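Local atomic coordinates of UPF0230 protein TM1468 (Thermotoga maritima, PDB entry 1VPV), a protein that binds long-chain fatty acids such as palmitate and may play a role in lipid transport or fatty acid metabolism. Residues E31-D36 and P140-R145; I35-L40 and D52-E57. All blocks are in the same frame, centred on the assembly; numbering follows the deposited sequence.

Interaction 1 (E31-D36 and P140-R145)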
ATOM      1  N   GLU A  31     -14.793  -7.108  -1.586  1.00 24.56           N
ATOM      2  CA  GLU A  31     -16.102  -7.619  -1.231  1.00 24.60           C
ATOM      3  C   GLU A  31     -16.078  -8.284   0.169  1.00 23.17           C
ATOM      4  O   GLU A  31     -16.990  -8.131   0.958  1.00 24.00           O
ATOM      5  CB  GLU A  31     -16.586  -8.597  -2.310  1.00 23.74           C
ATOM      6  CG  GLU A  31     -17.972  -8.269  -2.855  1.00 33.46           C
ATOM      7  N   LYS A  32     -15.013  -9.005   0.466  1.00 21.96           N
ATOM      8  CA  LYS A  32     -14.938  -9.823   1.649  1.00 21.78           C
ATOM      9  C   LYS A  32     -14.898  -8.968   2.946  1.00 22.19           C
ATOM     10  O   LYS A  32     -15.527  -9.336   3.937  1.00 19.61           O
ATOM     11  CB  LYS A  32     -13.706 -10.725   1.522  1.00 21.06           C
ATOM     12  CG  LYS A  32     -13.393 -11.635   2.697  1.00 24.99           C
ATOM     13  CD  LYS A  32     -12.349 -12.686   2.260  1.00 28.27           C
ATOM     14  CE  LYS A  32     -11.430 -13.142   3.396  1.00 38.06           C
ATOM     15  NZ  LYS A  32     -12.171 -13.674   4.567  1.00 42.58           N
ATOM     16  N   TYR A  33     -14.159  -7.852   2.932  1.00 20.57           N
ATOM     17  CA  TYR A  33     -14.102  -6.935   4.071  1.00 22.75           C
ATOM     18  C   TYR A  33     -14.815  -5.596   3.805  1.00 23.18           C
ATOM     19  O   TYR A  33     -14.662  -4.639   4.598  1.00 22.40           O
ATOM     20  CB  TYR A  33     -12.639  -6.684   4.502  1.00 22.80           C
ATOM     21  CG  TYR A  33     -11.955  -7.944   4.945  1.00 22.54           C
ATOM     22  CD1 TYR A  33     -12.388  -8.633   6.083  1.00 24.05           C
ATOM     23  CD2 TYR A  33     -10.911  -8.482   4.219  1.00 19.72           C
ATOM     24  CE1 TYR A  33     -11.760  -9.814   6.491  1.00 21.69           C
ATOM     25  CE2 TYR A  33     -10.297  -9.660   4.609  1.00 21.40           C
ATOM     26  CZ  TYR A  33     -10.716 -10.315   5.745  1.00 21.21           C
ATOM     27  OH  TYR A  33     -10.082 -11.477   6.124  1.00 25.68           O
ATOM     28  N   ASP A  34     -15.609  -5.542   2.730  1.00 22.36           N
ATOM     29  CA  ASP A  34     -16.342  -4.313   2.336  1.00 22.73           C
ATOM     30  C   ASP A  34     -15.403  -3.060   2.330  1.00 22.61           C
ATOM     31  O   ASP A  34     -15.605  -2.057   3.041  1.00 18.83           O
ATOM     32  CB  ASP A  34     -17.594  -4.121   3.207  1.00 21.35           C
ATOM     33  CG  ASP A  34     -18.536  -3.033   2.651  1.00 29.36           C
ATOM     34  OD1 ASP A  34     -18.363  -2.671   1.466  1.00 30.87           O
ATOM     35  OD2 ASP A  34     -19.447  -2.549   3.373  1.00 28.04           O
ATOM     36  N   ILE A  35     -14.336  -3.181   1.547  1.00 22.94           N
ATOM     37  CA  ILE A  35     -13.371  -2.136   1.375  1.00 22.94           C
ATOM     38  C   ILE A  35     -13.450  -1.684  -0.102  1.00 23.00           C
ATOM     39  O   ILE A  35     -13.393  -2.500  -1.008  1.00 21.15           O
ATOM     40  CB  ILE A  35     -11.958  -2.632   1.683  1.00 24.02           C
ATOM     41  CG1 ILE A  35     -11.815  -3.032   3.152  1.00 25.81           C
ATOM     42  CG2 ILE A  35     -10.911  -1.578   1.304  1.00 25.57           C
ATOM     43  CD1 ILE A  35     -10.556  -3.815   3.431  1.00 23.22           C
ATOM     44  N   ASP A  36     -13.567  -0.374  -0.305  1.00 22.68           N
ATOM     45  CA  ASP A  36     -13.596   0.239  -1.607  1.00 22.30           C
ATOM     46  C   ASP A  36     -12.256   0.911  -1.838  1.00 22.03           C
ATOM     47  O   ASP A  36     -11.551   1.261  -0.880  1.00 25.51           O
ATOM     48  CB  ASP A  36     -14.697   1.294  -1.608  1.00 24.33           C
ATOM     49  CG  ASP A  36     -15.178   1.679  -3.008  1.00 29.42           C
ATOM     50  OD1 ASP A  36     -14.668   1.144  -4.022  1.00 27.51           O
ATOM     51  OD2 ASP A  36     -16.082   2.548  -3.066  1.00 30.64           O
ATOM     52  N   PRO A 140      -3.958  -2.805   8.196  1.00 23.02           N
ATOM     53  CA  PRO A 140      -4.845  -2.101   9.155  1.00 24.29           C
ATOM     54  C   PRO A 140      -6.332  -1.994   8.772  1.00 23.55           C
ATOM     55  O   PRO A 140      -7.170  -1.838   9.658  1.00 26.77           O
ATOM     56  CB  PRO A 140      -4.210  -0.713   9.286  1.00 24.53           C
ATOM     57  CG  PRO A 140      -3.284  -0.573   8.144  1.00 23.44           C
ATOM     58  CD  PRO A 140      -2.848  -1.954   7.755  1.00 21.41           C
ATOM     59  N   ALA A 141      -6.662  -2.091   7.491  1.00 22.44           N
ATOM     60  CA  ALA A 141      -8.070  -2.097   7.066  1.00 21.14           C
ATOM     61  C   ALA A 141      -8.773  -3.377   7.419  1.00 21.75           C
ATOM     62  O   ALA A 141      -9.927  -3.353   7.873  1.00 25.75           O
ATOM     63  CB  ALA A 141      -8.187  -1.872   5.585  1.00 19.76           C
ATOM     64  N   ARG A 142      -8.124  -4.501   7.136  1.00 23.13           N
ATOM     65  CA  ARG A 142      -8.633  -5.802   7.556  1.00 21.60           C
ATOM     66  C   ARG A 142      -8.878  -5.816   9.050  1.00 21.85           C
ATOM     67  O   ARG A 142      -9.944  -6.246   9.505  1.00 22.63           O
ATOM     68  CB  ARG A 142      -7.684  -6.916   7.215  1.00 19.27           C
ATOM     69  CG  ARG A 142      -8.153  -8.284   7.733  1.00 24.62           C
ATOM     70  CD  ARG A 142      -7.443  -9.430   7.060  1.00 23.28           C
ATOM     71  NE  ARG A 142      -5.997  -9.317   7.269  1.00 25.54           N
ATOM     72  CZ  ARG A 142      -5.098 -10.165   6.771  1.00 26.67           C
ATOM     73  NH1 ARG A 142      -5.475 -11.221   6.064  1.00 21.09           N
ATOM     74  NH2 ARG A 142      -3.807  -9.968   7.004  1.00 29.56           N
ATOM     75  N   VAL A 143      -7.892  -5.348   9.795  1.00 21.50           N
ATOM     76  CA  VAL A 143      -7.953  -5.382  11.253  1.00 23.32           C
ATOM     77  C   VAL A 143      -9.099  -4.524  11.737  1.00 22.38           C
ATOM     78  O   VAL A 143      -9.805  -4.919  12.623  1.00 21.30           O
ATOM     79  CB  VAL A 143      -6.621  -4.899  11.897  1.00 24.66           C
ATOM     80  CG1 VAL A 143      -6.787  -4.708  13.368  1.00 25.46           C
ATOM     81  CG2 VAL A 143      -5.484  -5.922  11.622  1.00 24.31           C
ATOM     82  N   ALA A 144      -9.284  -3.349  11.142  1.00 22.12           N
ATOM     83  CA  ALA A 144     -10.414  -2.515  11.484  1.00 22.02           C
ATOM     84  C   ALA A 144     -11.717  -3.239  11.235  1.00 21.43           C
ATOM     85  O   ALA A 144     -12.681  -3.099  12.009  1.00 19.70           O
ATOM     86  CB  ALA A 144     -10.394  -1.247  10.690  1.00 23.27           C
ATOM     87  N   ARG A 145     -11.774  -4.013  10.158  1.00 20.65           N
ATOM     88  CA  ARG A 145     -13.034  -4.707   9.844  1.00 19.77           C
ATOM     89  C   ARG A 145     -13.313  -5.766  10.894  1.00 19.43           C
ATOM     90  O   ARG A 145     -14.427  -5.869  11.423  1.00 18.75           O
ATOM     91  CB  ARG A 145     -12.989  -5.364   8.454  1.00 19.69           C
ATOM     92  CG  ARG A 145     -14.266  -6.128   8.098  1.00 20.20           C
ATOM     93  CD  ARG A 145     -15.548  -5.228   8.223  1.00 17.30           C
ATOM     94  NE  ARG A 145     -15.639  -4.285   7.099  1.00 18.86           N
ATOM     95  CZ  ARG A 145     -16.387  -3.184   7.072  1.00 17.30           C
ATOM     96  NH1 ARG A 145     -17.128  -2.827   8.099  1.00 23.78           N
ATOM     97  NH2 ARG A 145     -16.381  -2.422   5.998  1.00 24.76           N
TER
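Tyr33 and Arg145 bring the two backbones to 6.3 Å between their CA atoms, where the turn joining helix 29-32 to strand 35-43 meets helix 138-149, and Ile35 and Ala141 follow at 7.8 Å. The guanidinium of Arg145 reads two successive carbonyls with one edge. Its NE donates to Tyr33 O at 2.7 Å with an N-H...O angle of 159°, while NH2 reaches Asp34 O at 3.1 Å and adds a weak second bond to Tyr33 O. Each carbonyl is met from above its own plane. Bends at chi2 and chi3 bring the guanidinium edge-on to both oxygens, its plane 12° from that of the Tyr33 ring, and CG rests at the ring edge, 3.7 Å from CD1. Replacing Arg145 with a leucine would probably leave the carbonyls of Tyr33 and Asp34 without this donor and the turn less firmly tied to the helix. Arg142 CG sits over one ring face, toward the rim, in a CH-pi contact; its guanidinium, turned 82° from the ring, goes on to a salt bridge with Asp270. Ile35 CD1 touches Ala141 CB at 3.7 Å. No N-H of Arg145 points at the Asp34 carboxylate, which bonds Tyr95 OH and forms a salt bridge with Lys16. Arg145 NH2 also donates to Val15 O, and Ile35 touches Ile17: helix 138-149 is tied to the beginnings of parallel strands 15-20 and 35-43, the helix-on-sheet packing of the alpha/beta DegV fold.

Interaction 2 (I35-L40 and D52-E57). With PLM (palmitic acid), chain D.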
ATOM      1  N   ILE A  35     -14.336  -3.181   1.547  1.00 22.94           N
ATOM      2  CA  ILE A  35     -13.371  -2.136   1.375  1.00 22.94           C
ATOM      3  C   ILE A  35     -13.450  -1.684  -0.102  1.00 23.00           C
ATOM      4  O   ILE A  35     -13.393  -2.500  -1.008  1.00 21.15           O
ATOM      5  CB  ILE A  35     -11.958  -2.632   1.683  1.00 24.02           C
ATOM      6  CG1 ILE A  35     -11.815  -3.032   3.152  1.00 25.81           C
ATOM      7  CG2 ILE A  35     -10.911  -1.578   1.304  1.00 25.57           C
ATOM      8  CD1 ILE A  35     -10.556  -3.815   3.431  1.00 23.22           C
ATOM      9  N   ASP A  36     -13.567  -0.374  -0.305  1.00 22.68           N
ATOM     10  CA  ASP A  36     -13.596   0.239  -1.607  1.00 22.30           C
ATOM     11  C   ASP A  36     -12.256   0.911  -1.838  1.00 22.03           C
ATOM     12  O   ASP A  36     -11.551   1.261  -0.880  1.00 25.51           O
ATOM     13  CB  ASP A  36     -14.697   1.294  -1.608  1.00 24.33           C
ATOM     14  CG  ASP A  36     -15.178   1.679  -3.008  1.00 29.42           C
ATOM     15  OD1 ASP A  36     -14.668   1.144  -4.022  1.00 27.51           O
ATOM     16  OD2 ASP A  36     -16.082   2.548  -3.066  1.00 30.64           O
ATOM     17  N   SER A  37     -11.933   1.113  -3.111  1.00 20.87           N
ATOM     18  CA  SER A  37     -10.698   1.741  -3.537  1.00 22.47           C
ATOM     19  C   SER A  37     -10.997   3.023  -4.344  1.00 23.26           C
ATOM     20  O   SER A  37     -11.748   2.979  -5.312  1.00 21.46           O
ATOM     21  CB  SER A  37      -9.896   0.754  -4.400  1.00 21.12           C
ATOM     22  OG  SER A  37      -8.569   1.214  -4.555  1.00 27.83           O
ATOM     23  N   ILE A  38     -10.434   4.161  -3.932  1.00 23.23           N
ATOM     24  CA  ILE A  38     -10.626   5.402  -4.689  1.00 23.13           C
ATOM     25  C   ILE A  38      -9.392   5.650  -5.561  1.00 23.22           C
ATOM     26  O   ILE A  38      -8.291   5.650  -5.059  1.00 21.74           O
ATOM     27  CB  ILE A  38     -10.945   6.640  -3.800  1.00 23.40           C
ATOM     28  CG1 ILE A  38     -11.077   7.884  -4.666  1.00 17.52           C
ATOM     29  CG2 ILE A  38      -9.893   6.861  -2.701  1.00 22.39           C
ATOM     30  CD1 ILE A  38     -11.598   9.091  -3.900  1.00 22.84           C
ATOM     31  N   PRO A  39      -9.588   5.830  -6.883  1.00 24.83           N
ATOM     32  CA  PRO A  39      -8.442   5.964  -7.785  1.00 24.94           C
ATOM     33  C   PRO A  39      -7.655   7.270  -7.636  1.00 25.17           C
ATOM     34  O   PRO A  39      -8.238   8.354  -7.571  1.00 23.18           O
ATOM     35  CB  PRO A  39      -9.066   5.903  -9.195  1.00 24.07           C
ATOM     36  CG  PRO A  39     -10.519   5.623  -9.013  1.00 25.19           C
ATOM     37  CD  PRO A  39     -10.882   5.899  -7.598  1.00 23.76           C
ATOM     38  N   LEU A  40      -6.336   7.155  -7.601  1.00 23.34           N
ATOM     39  CA  LEU A  40      -5.505   8.286  -7.952  1.00 22.67           C
ATOM     40  C   LEU A  40      -5.329   8.275  -9.484  1.00 22.91           C
ATOM     41  O   LEU A  40      -5.851   7.395 -10.182  1.00 20.22           O
ATOM     42  CB  LEU A  40      -4.152   8.217  -7.234  1.00 23.21           C
ATOM     43  CG  LEU A  40      -4.099   8.753  -5.813  1.00 18.93           C
ATOM     44  CD1 LEU A  40      -4.839   7.813  -4.841  1.00 20.47           C
ATOM     45  CD2 LEU A  40      -2.669   8.956  -5.371  1.00 20.76           C
ATOM     46  N   ASP A  52      -6.400   4.942 -11.613  1.00 26.91           N
ATOM     47  CA  ASP A  52      -5.837   3.710 -11.036  1.00 26.39           C
ATOM     48  C   ASP A  52      -6.979   2.846 -10.480  1.00 26.94           C
ATOM     49  O   ASP A  52      -7.193   2.782  -9.266  1.00 27.01           O
ATOM     50  CB  ASP A  52      -4.817   4.115  -9.960  1.00 27.03           C
ATOM     51  CG  ASP A  52      -3.956   2.945  -9.426  1.00 27.32           C
ATOM     52  OD1 ASP A  52      -4.117   1.790  -9.828  1.00 25.88           O
ATOM     53  OD2 ASP A  52      -3.093   3.186  -8.553  1.00 25.44           O
ATOM     54  N   GLU A  53      -7.743   2.201 -11.372  1.00 28.46           N
ATOM     55  CA  GLU A  53      -8.890   1.373 -10.946  1.00 27.48           C
ATOM     56  C   GLU A  53      -8.427  -0.005 -10.479  1.00 26.90           C
ATOM     57  O   GLU A  53      -7.601  -0.618 -11.153  1.00 24.28           O
ATOM     58  CB  GLU A  53      -9.860   1.150 -12.103  1.00 27.92           C
ATOM     59  CG  GLU A  53     -10.584   2.378 -12.609  1.00 39.84           C
ATOM     60  CD  GLU A  53     -11.681   2.919 -11.686  1.00 47.00           C
ATOM     61  OE1 GLU A  53     -12.008   2.299 -10.648  1.00 52.63           O
ATOM     62  OE2 GLU A  53     -12.226   3.992 -12.029  1.00 53.67           O
ATOM     63  N   ARG A  54      -8.972  -0.505  -9.367  1.00 27.88           N
ATOM     64  CA  ARG A  54      -8.606  -1.831  -8.861  1.00 30.87           C
ATOM     65  C   ARG A  54      -9.393  -2.887  -9.580  1.00 29.85           C
ATOM     66  O   ARG A  54     -10.327  -3.446  -9.032  1.00 29.37           O
ATOM     67  CB  ARG A  54      -8.855  -2.026  -7.349  1.00 29.94           C
ATOM     68  CG  ARG A  54      -7.881  -1.429  -6.425  1.00 36.13           C
ATOM     69  CD  ARG A  54      -6.413  -1.793  -6.687  1.00 38.21           C
ATOM     70  NE  ARG A  54      -5.923  -3.073  -6.151  1.00 30.81           N
ATOM     71  CZ  ARG A  54      -4.681  -3.516  -6.372  1.00 31.68           C
ATOM     72  NH1 ARG A  54      -3.839  -2.807  -7.106  1.00 27.11           N
ATOM     73  NH2 ARG A  54      -4.274  -4.680  -5.896  1.00 30.08           N
ATOM     74  N   GLU A  55      -8.943  -3.198 -10.775  1.00 30.23           N
ATOM     75  CA  GLU A  55      -9.566  -4.159 -11.636  1.00 30.88           C
ATOM     76  C   GLU A  55      -8.406  -4.921 -12.281  1.00 29.45           C
ATOM     77  O   GLU A  55      -7.527  -4.288 -12.856  1.00 28.95           O
ATOM     78  CB  GLU A  55     -10.404  -3.392 -12.651  1.00 34.12           C
ATOM     79  CG  GLU A  55     -10.423  -3.948 -14.074  1.00 44.83           C
ATOM     80  CD  GLU A  55     -11.288  -5.167 -14.218  1.00 55.05           C
ATOM     81  OE1 GLU A  55     -12.501  -5.044 -13.969  1.00 63.68           O
ATOM     82  OE2 GLU A  55     -10.756  -6.241 -14.588  1.00 60.65           O
ATOM     83  N   PRO A  56      -8.363  -6.265 -12.141  1.00 28.27           N
ATOM     84  CA  PRO A  56      -7.188  -7.017 -12.627  1.00 28.29           C
ATOM     85  C   PRO A  56      -6.821  -6.736 -14.085  1.00 28.52           C
ATOM     86  O   PRO A  56      -5.653  -6.581 -14.377  1.00 25.79           O
ATOM     87  CB  PRO A  56      -7.605  -8.497 -12.482  1.00 28.15           C
ATOM     88  CG  PRO A  56      -8.729  -8.507 -11.534  1.00 28.30           C
ATOM     89  CD  PRO A  56      -9.389  -7.149 -11.548  1.00 25.35           C
ATOM     90  N   GLU A  57      -7.802  -6.690 -14.993  1.00 30.38           N
ATOM     91  CA  GLU A  57      -7.515  -6.440 -16.419  1.00 29.42           C
ATOM     92  C   GLU A  57      -6.831  -5.086 -16.638  1.00 30.07           C
ATOM     93  O   GLU A  57      -5.847  -5.012 -17.383  1.00 30.99           O
ATOM     94  CB  GLU A  57      -8.779  -6.510 -17.286  1.00 28.44           C
TER
HETATM   95  C1  PLM D 501       0.257  11.112  -5.571  1.00 34.58           C
HETATM   96  O1  PLM D 501      -0.334  11.841  -4.722  1.00 33.10           O
HETATM   97  O2  PLM D 501       0.544  11.539  -6.735  1.00 29.42           O
HETATM   98  C2  PLM D 501       0.594   9.694  -5.169  1.00 28.71           C
HETATM   99  C3  PLM D 501       2.059   9.554  -4.814  1.00 19.59           C
HETATM  100  C4  PLM D 501       2.396   8.091  -4.554  1.00 17.20           C
HETATM  101  C5  PLM D 501       3.890   7.969  -4.271  1.00 17.40           C
HETATM  102  C6  PLM D 501       4.307   6.544  -4.010  1.00 19.64           C
HETATM  103  C7  PLM D 501       5.782   6.421  -3.660  1.00 20.02           C
HETATM  104  C8  PLM D 501       6.263   4.980  -3.804  1.00 18.58           C
HETATM  105  C9  PLM D 501       5.779   4.114  -2.662  1.00 18.97           C
HETATM  106  CA  PLM D 501       6.178   2.662  -2.838  1.00 21.27           C
HETATM  107  CB  PLM D 501       5.814   1.854  -1.602  1.00 15.01           C
HETATM  108  CC  PLM D 501       5.940   0.360  -1.890  1.00 18.39           C
HETATM  109  CD  PLM D 501       5.745  -0.499  -0.624  1.00 20.79           C
HETATM  110  CE  PLM D 501       5.648  -1.981  -0.941  1.00 21.45           C
HETATM  111  CF  PLM D 501       5.641  -2.849   0.308  1.00 28.46           C
HETATM  112  CG  PLM D 501       4.247  -2.978   0.929  1.00 28.46           C
HETATM  113  O   HOH W   1      -8.815   2.521  -6.977  1.00 24.03           O
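Asp52, Pro39 and Ser37 account for much of the surface buried here, where the loop after strand 49-51 passes strand 35-43 at residues 52-54. Ser37 is nearest Arg54, their CA atoms 6.7 Å apart, and the approach is tightest at Pro39 and Asp52, whose CA atoms are 4.7 Å apart. Asp52 N donates to Leu40 O at 2.9 Å with an N-H...O angle of 154°, and the donor sits almost in line with the C=O bond. This is the one direct hydrogen bond between the segments. Asp52 CB packs against the same carbonyl oxygen, while its carboxylate turns elsewhere: with CG anti to the backbone N (chi1 -170°), OD1 accepts from Lys278 N and OD2 from Val279 N and the Ser21 hydroxyl.

Pro39 meets the loop with one edge of its ring. CB meets Asp52 O at 3.6 Å, and CG lies 3.8 Å from Glu53 OE2, because the glutamate bends at chi2 (-73°) and brings its carboxylate back across the proline. Ser37 makes a different kind of contact. Its OG lies 3.3 Å from Arg54 CG and shares a water with Asp52 O; the water is 2.8 Å from Ser37 OG and donates its hydrogen to Asp52 O. The methylenes of Arg54 serve the packing, whereas NH2 runs on to Val25 O and Pro275 O.

Leu40 also turns CD2 to the fatty acid, 3.4 Å from palmitate C2, next to the carboxyl end that Ser108 and Thr75 bind. The loop side thus mixes one backbone bond and a water bridge with aliphatic packing. Leu40 is held through its O by Asp52 N and through its N by Ser21 OG, which also bonds Asp52 OD2, so Asp52 probably helps to fix the leucine that touches palmitate.

Both contacts are buried and draw on strand 35-43, sharing Ile35 and Asp36, with centres 14 Å apart. Interaction 1 takes the start of the strand and the turn before it, and joins them to a helix more than a hundred residues later; interaction 2 takes the strand farther along and joins it to a loop only 12 residues away. The chemistry changes accordingly. At 31-36 with 140-145 a charged side chain supplies the hydrogen bonds and aliphatic and aromatic groups the packing, away from the palmitate-binding residues Thr75 and Ser108. At 35-40 with 52-57 the direct bond is between backbones, a water adds a bridge, and Leu40 touches the carboxyl end of palmitate.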